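Local coordinates for protein probable exosome complex exonuclease 2 (Pyrococcus abyssi, PDB 2PO1) that probably serves as a non-catalytic subunit of the archaeal RNA-degrading exosome, contributing to the structure of the active site of its partner Rrp41, at residues C[199-204]-C[251-256]; C[41-46]-C[164-169]. One frame throughout, in Å; residues are numbered along the deposited sequence.

In the fold
Both contacts belong to an RNase PH-type subunit in a six-chain assembly. Contact 1 packs strand 199-204 against an early turn of helix 247-275, in the second exoribonuclease family domain; contact 2 joins the end of strand 39-43 to the C-terminal region of helix 152-166, in the first. They lie on opposite sides of the chain's centre, with their own centres about 28 Å apart and nearest atoms about 11 Å apart, so they do not touch. Helix 247-275 relates them: it supplies Tyr252, Ala253 and Thr256 to contact 1, while its Ile268 meets Ile41 and Leu165 of contact 2. Bound nucleic acid is about 17 Å from contact 1 and about 11 Å from contact 2, nearest atoms.

Contact 1: residues C[199-204]-C[251-256]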
loop_
_atom_site.group_PDB
_atom_site.type_symbol
_atom_site.label_atom_id
_atom_site.label_comp_id
_atom_site.label_asym_id
_atom_site.label_seq_id
_atom_site.Cartn_x
_atom_site.Cartn_y
_atom_site.Cartn_z
ATOM N N VAL C 199 -27.612 -7.259 18.433
ATOM C CA VAL C 199 -28.781 -7.693 17.722
ATOM C C VAL C 199 -29.079 -6.677 16.642
ATOM O O VAL C 199 -29.073 -5.500 16.915
ATOM C CB VAL C 199 -29.932 -7.868 18.705
ATOM C CG1 VAL C 199 -31.185 -8.102 17.960
ATOM C CG2 VAL C 199 -29.596 -9.049 19.685
ATOM N N THR C 200 -29.349 -7.127 15.425
ATOM C CA THR C 200 -29.410 -6.239 14.281
ATOM C C THR C 200 -30.741 -6.364 13.587
ATOM O O THR C 200 -31.251 -7.439 13.445
ATOM C CB THR C 200 -28.259 -6.548 13.323
ATOM O OG1 THR C 200 -27.042 -6.081 13.911
ATOM C CG2 THR C 200 -28.473 -5.897 12.038
ATOM N N PHE C 201 -31.339 -5.228 13.250
ATOM C CA PHE C 201 -32.636 -5.175 12.560
ATOM C C PHE C 201 -32.456 -4.541 11.198
ATOM O O PHE C 201 -31.688 -3.586 11.063
ATOM C CB PHE C 201 -33.653 -4.328 13.363
ATOM C CG PHE C 201 -33.831 -4.799 14.780
ATOM C CD1 PHE C 201 -32.842 -4.551 15.746
ATOM C CD2 PHE C 201 -34.960 -5.519 15.141
ATOM C CE1 PHE C 201 -32.986 -5.036 17.052
ATOM C CE2 PHE C 201 -35.106 -5.995 16.455
ATOM C CZ PHE C 201 -34.116 -5.762 17.395
ATOM N N ALA C 202 -33.183 -5.046 10.199
ATOM C CA ALA C 202 -33.299 -4.378 8.899
ATOM C C ALA C 202 -34.609 -3.635 8.927
ATOM O O ALA C 202 -35.603 -4.177 9.343
ATOM C CB ALA C 202 -33.311 -5.399 7.796
ATOM N N LYS C 203 -34.601 -2.370 8.536
ATOM C CA LYS C 203 -35.846 -1.698 8.290
ATOM C C LYS C 203 -36.163 -1.889 6.816
ATOM O O LYS C 203 -35.365 -1.511 5.929
ATOM C CB LYS C 203 -35.739 -0.226 8.637
ATOM C CG LYS C 203 -36.938 0.596 8.244
ATOM C CD LYS C 203 -36.966 1.879 9.049
ATOM C CE LYS C 203 -38.190 2.699 8.677
ATOM N NZ LYS C 203 -38.205 3.913 9.540
ATOM N N ILE C 204 -37.309 -2.512 6.559
ATOM C CA ILE C 204 -37.839 -2.711 5.198
ATOM C C ILE C 204 -39.218 -2.075 5.136
ATOM O O ILE C 204 -40.158 -2.550 5.772
ATOM C CB ILE C 204 -37.908 -4.202 4.856
ATOM C CG1 ILE C 204 -36.551 -4.856 5.151
ATOM C CG2 ILE C 204 -38.390 -4.405 3.418
ATOM C CD1 ILE C 204 -36.493 -6.387 4.929
ATOM N N MET C 251 -36.263 2.767 19.931
ATOM C CA MET C 251 -36.736 2.293 21.215
ATOM C C MET C 251 -37.182 0.819 21.139
ATOM O O MET C 251 -36.776 -0.003 21.936
ATOM C CB MET C 251 -37.900 3.165 21.665
ATOM C CG MET C 251 -37.540 4.634 21.883
ATOM S SD MET C 251 -38.947 5.765 22.264
ATOM C CE MET C 251 -39.841 4.916 23.579
ATOM N N TYR C 252 -38.011 0.501 20.156
ATOM C CA TYR C 252 -38.388 -0.875 19.858
ATOM C C TYR C 252 -37.171 -1.763 19.646
ATOM O O TYR C 252 -37.106 -2.874 20.168
ATOM C CB TYR C 252 -39.273 -0.915 18.577
ATOM C CG TYR C 252 -39.411 -2.316 18.030
ATOM C CD1 TYR C 252 -38.563 -2.761 17.014
ATOM C CD2 TYR C 252 -40.335 -3.220 18.582
ATOM C CE1 TYR C 252 -38.637 -4.008 16.546
ATOM C CE2 TYR C 252 -40.441 -4.491 18.090
ATOM C CZ TYR C 252 -39.562 -4.883 17.081
ATOM O OH TYR C 252 -39.585 -6.139 16.551
ATOM N N ALA C 253 -36.209 -1.289 18.842
ATOM C CA ALA C 253 -35.046 -2.071 18.528
ATOM C C ALA C 253 -34.271 -2.352 19.840
ATOM O O ALA C 253 -33.792 -3.470 20.072
ATOM C CB ALA C 253 -34.142 -1.282 17.552
ATOM N N VAL C 254 -34.150 -1.330 20.697
ATOM C CA VAL C 254 -33.314 -1.466 21.897
ATOM C C VAL C 254 -33.939 -2.541 22.755
ATOM O O VAL C 254 -33.299 -3.520 23.187
ATOM C CB VAL C 254 -33.264 -0.153 22.709
ATOM C CG1 VAL C 254 -32.621 -0.433 24.022
ATOM C CG2 VAL C 254 -32.435 0.911 21.966
ATOM N N GLU C 255 -35.229 -2.385 22.947
ATOM C CA GLU C 255 -35.931 -3.284 23.801
ATOM C C GLU C 255 -35.911 -4.733 23.293
ATOM O O GLU C 255 -35.621 -5.666 24.031
ATOM C CB GLU C 255 -37.325 -2.717 24.010
ATOM C CG GLU C 255 -38.224 -3.639 24.583
ATOM C CD GLU C 255 -39.269 -2.918 25.376
ATOM O OE1 GLU C 255 -39.267 -1.662 25.355
ATOM O OE2 GLU C 255 -40.074 -3.625 26.025
ATOM N N THR C 256 -36.196 -4.910 22.016
ATOM C CA THR C 256 -36.190 -6.207 21.385
ATOM C C THR C 256 -34.812 -6.826 21.342
ATOM O O THR C 256 -34.708 -8.011 21.490
ATOM C CB THR C 256 -36.687 -6.057 19.951
ATOM O OG1 THR C 256 -37.923 -5.387 20.017
ATOM C CG2 THR C 256 -36.871 -7.402 19.288
#
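Phe201 reaches from its strand to the helix and meets Tyr252, Ala253 and Thr256. The packing is mainly apolar. Over one face of the phenyl ring sits Ala253 CA in a CH-pi contact, 4.2 Å from the centroid of the Phe201 ring and 22° off its normal, displaced toward the rim. Ala253 CB lies 4.0 Å from Phe201 CD1, and Ala253 O, the polar atom in this group, is 3.5 Å from Phe201 CE1. At the ring edge, near its plane, Thr256 CG2 approaches Phe201 CE2 to 3.6 Å.

The aromatic pair is looser. Phe201 CE2 and Tyr252 CE1 are 4.1 Å apart, with the planes inclined at 68°, an oblique meeting of the two rings.

Polar bonding stays within the helix. Thr256 OG1 stands beside its own backbone N, anti to the carbonyl carbon (chi1 -53°), and bonds back to Tyr252 O at 2.6 Å, tilted out of the carbonyl plane; Thr256 N reaches the same oxygen from the opposite face at 2.9 Å. The two donors together grip the oxygen, and the OG1 bond holds the threonine rotation that leaves the methyl turned to Phe201. Thr256 OG1 also lies above the Tyr252 ring, toward its rim, while the tyrosine hydroxyl bonds to Glu34 and weakly to a bound pentanediol.

Ile224 of strand 222-228 touches both Phe201 and Ala253. The layering, a helix packed on a four-stranded antiparallel sheet, belongs to the second exoribonuclease domain of the RNase PH fold.

Contact 2: residues C[41-46]-C[164-169]; sequences IEVGVI and LLNARV
Asn166, where helix 152-166 gives way to strand 168-174, meets Val43 and Gly44, where strand 39-43 of the mixed five-stranded sheet in this RNase PH fold runs out into a turn. Asn166 CB packs on the valine, 3.9 Å from Val43 CG2. With CG anti to the backbone N (chi1 178°), the amide extends past the valine toward the turn; the two side chains run by each other in opposite directions. Asn166 CG lies 3.5 Å from Gly44 N. Asn166 ND2 comes within 3.0 Å of Val43 CG1, too close for an unbonded pair; with the valine's first torsion nearly eclipsed, the placing of that methyl is doubtful. Asn166 OD1 accepts a hydrogen bond from Ser52 N of the adjacent strand 51-57. Replacing the asparagine by an alanine here would probably leave Ser52 N without this acceptor and open a gap beside Gly44, where the amide now lies. Gly44 has a positive phi (79°), which favours glycine. Asn166 OD1 also sits 3.1 Å from Gly44 N, but the angle is too poor for a hydrogen bond, and Gly44 CA lies equally near, 3.1 Å from that same Asn166 OD1.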
loop_
_atom_site.group_PDB
_atom_site.type_symbol
_atom_site.label_atom_id
_atom_site.label_comp_id
_atom_site.label_asym_id
_atom_site.label_seq_id
_atom_site.Cartn_x
_atom_site.Cartn_y
_atom_site.Cartn_z
ATOM N N ILE C 41 -23.591 -22.358 17.341
ATOM C CA ILE C 41 -22.361 -21.788 17.899
ATOM C C ILE C 41 -21.522 -22.981 18.308
ATOM O O ILE C 41 -22.008 -23.904 18.982
ATOM C CB ILE C 41 -22.632 -20.878 19.114
ATOM C CG1 ILE C 41 -23.561 -19.739 18.707
ATOM C CG2 ILE C 41 -21.303 -20.299 19.650
ATOM C CD1 ILE C 41 -24.101 -18.999 19.861
ATOM N N GLU C 42 -20.305 -23.031 17.808
ATOM C CA GLU C 42 -19.405 -24.073 18.210
ATOM C C GLU C 42 -18.084 -23.465 18.484
ATOM O O GLU C 42 -17.475 -22.853 17.601
ATOM C CB GLU C 42 -19.249 -25.142 17.148
ATOM C CG GLU C 42 -18.609 -26.411 17.741
ATOM C CD GLU C 42 -18.316 -27.473 16.718
ATOM O OE1 GLU C 42 -17.646 -28.458 17.089
ATOM O OE2 GLU C 42 -18.755 -27.334 15.553
ATOM N N VAL C 43 -17.609 -23.682 19.696
ATOM C CA VAL C 43 -16.487 -22.938 20.253
ATOM C C VAL C 43 -15.255 -23.838 20.327
ATOM O O VAL C 43 -15.375 -25.048 20.404
ATOM C CB VAL C 43 -17.012 -22.325 21.571
ATOM C CG1 VAL C 43 -16.277 -22.749 22.769
ATOM C CG2 VAL C 43 -17.160 -20.857 21.435
ATOM N N GLY C 44 -14.069 -23.283 20.158
ATOM C CA GLY C 44 -12.858 -24.082 20.314
ATOM C C GLY C 44 -12.526 -24.954 19.132
ATOM O O GLY C 44 -11.809 -25.936 19.256
ATOM N N VAL C 45 -13.022 -24.555 17.970
ATOM C CA VAL C 45 -12.881 -25.324 16.733
ATOM C C VAL C 45 -11.468 -25.187 16.112
ATOM O O VAL C 45 -11.043 -26.063 15.377
ATOM C CB VAL C 45 -13.970 -24.905 15.688
ATOM C CG1 VAL C 45 -15.337 -25.167 16.215
ATOM C CG2 VAL C 45 -13.856 -23.438 15.343
ATOM N N ILE C 46 -10.775 -24.071 16.366
ATOM C CA ILE C 46 -9.394 -23.902 15.893
ATOM C C ILE C 46 -8.481 -24.110 17.116
ATOM O O ILE C 46 -8.226 -23.179 17.903
ATOM C CB ILE C 46 -9.099 -22.514 15.242
ATOM C CG1 ILE C 46 -10.081 -22.200 14.095
ATOM C CG2 ILE C 46 -7.680 -22.477 14.758
ATOM C CD1 ILE C 46 -10.138 -23.290 12.997
ATOM N N LEU C 164 -13.933 -15.391 22.804
ATOM C CA LEU C 164 -13.267 -14.814 24.002
ATOM C C LEU C 164 -13.596 -15.619 25.260
ATOM O O LEU C 164 -12.730 -15.878 26.132
ATOM C CB LEU C 164 -13.723 -13.361 24.134
ATOM C CG LEU C 164 -13.049 -12.425 23.161
ATOM C CD1 LEU C 164 -13.784 -11.136 23.266
ATOM C CD2 LEU C 164 -11.610 -12.210 23.632
ATOM N N LEU C 165 -14.850 -16.039 25.358
ATOM C CA LEU C 165 -15.264 -16.906 26.455
ATOM C C LEU C 165 -14.583 -18.245 26.354
ATOM O O LEU C 165 -14.290 -18.833 27.341
ATOM C CB LEU C 165 -16.766 -17.126 26.472
ATOM C CG LEU C 165 -17.537 -15.870 26.892
ATOM C CD1 LEU C 165 -18.975 -16.015 26.411
ATOM C CD2 LEU C 165 -17.410 -15.628 28.405
ATOM N N ASN C 166 -14.329 -18.703 25.135
ATOM C CA ASN C 166 -13.635 -19.976 24.905
ATOM C C ASN C 166 -12.127 -19.930 25.130
ATOM O O ASN C 166 -11.457 -20.980 25.208
ATOM C CB ASN C 166 -13.854 -20.382 23.443
ATOM C CG ASN C 166 -13.158 -21.652 23.084
ATOM O OD1 ASN C 166 -12.360 -21.664 22.207
ATOM N ND2 ASN C 166 -13.484 -22.744 23.772
ATOM N N ALA C 167 -11.589 -18.725 25.200
ATOM C CA ALA C 167 -10.179 -18.539 25.106
ATOM C C ALA C 167 -9.572 -19.014 26.385
ATOM O O ALA C 167 -10.145 -18.836 27.474
ATOM C CB ALA C 167 -9.854 -17.092 24.857
ATOM N N ARG C 168 -8.476 -19.728 26.205
ATOM C CA ARG C 168 -7.599 -20.124 27.289
ATOM C C ARG C 168 -6.225 -19.689 26.838
ATOM O O ARG C 168 -5.771 -20.050 25.761
ATOM C CB ARG C 168 -7.657 -21.625 27.558
ATOM C CG ARG C 168 -8.958 -22.015 28.215
ATOM C CD ARG C 168 -8.911 -23.283 28.964
ATOM N NE ARG C 168 -8.064 -23.214 30.182
ATOM C CZ ARG C 168 -8.475 -22.892 31.416
ATOM N NH1 ARG C 168 -9.744 -22.544 31.679
ATOM N NH2 ARG C 168 -7.578 -22.876 32.401
ATOM N N VAL C 169 -5.580 -18.916 27.693
ATOM C CA VAL C 169 -4.341 -18.246 27.389
ATOM C C VAL C 169 -3.325 -18.719 28.430
ATOM O O VAL C 169 -3.720 -19.103 29.537
ATOM C CB VAL C 169 -4.553 -16.699 27.409
ATOM C CG1 VAL C 169 -5.552 -16.286 26.287
ATOM C CG2 VAL C 169 -5.066 -16.242 28.769
#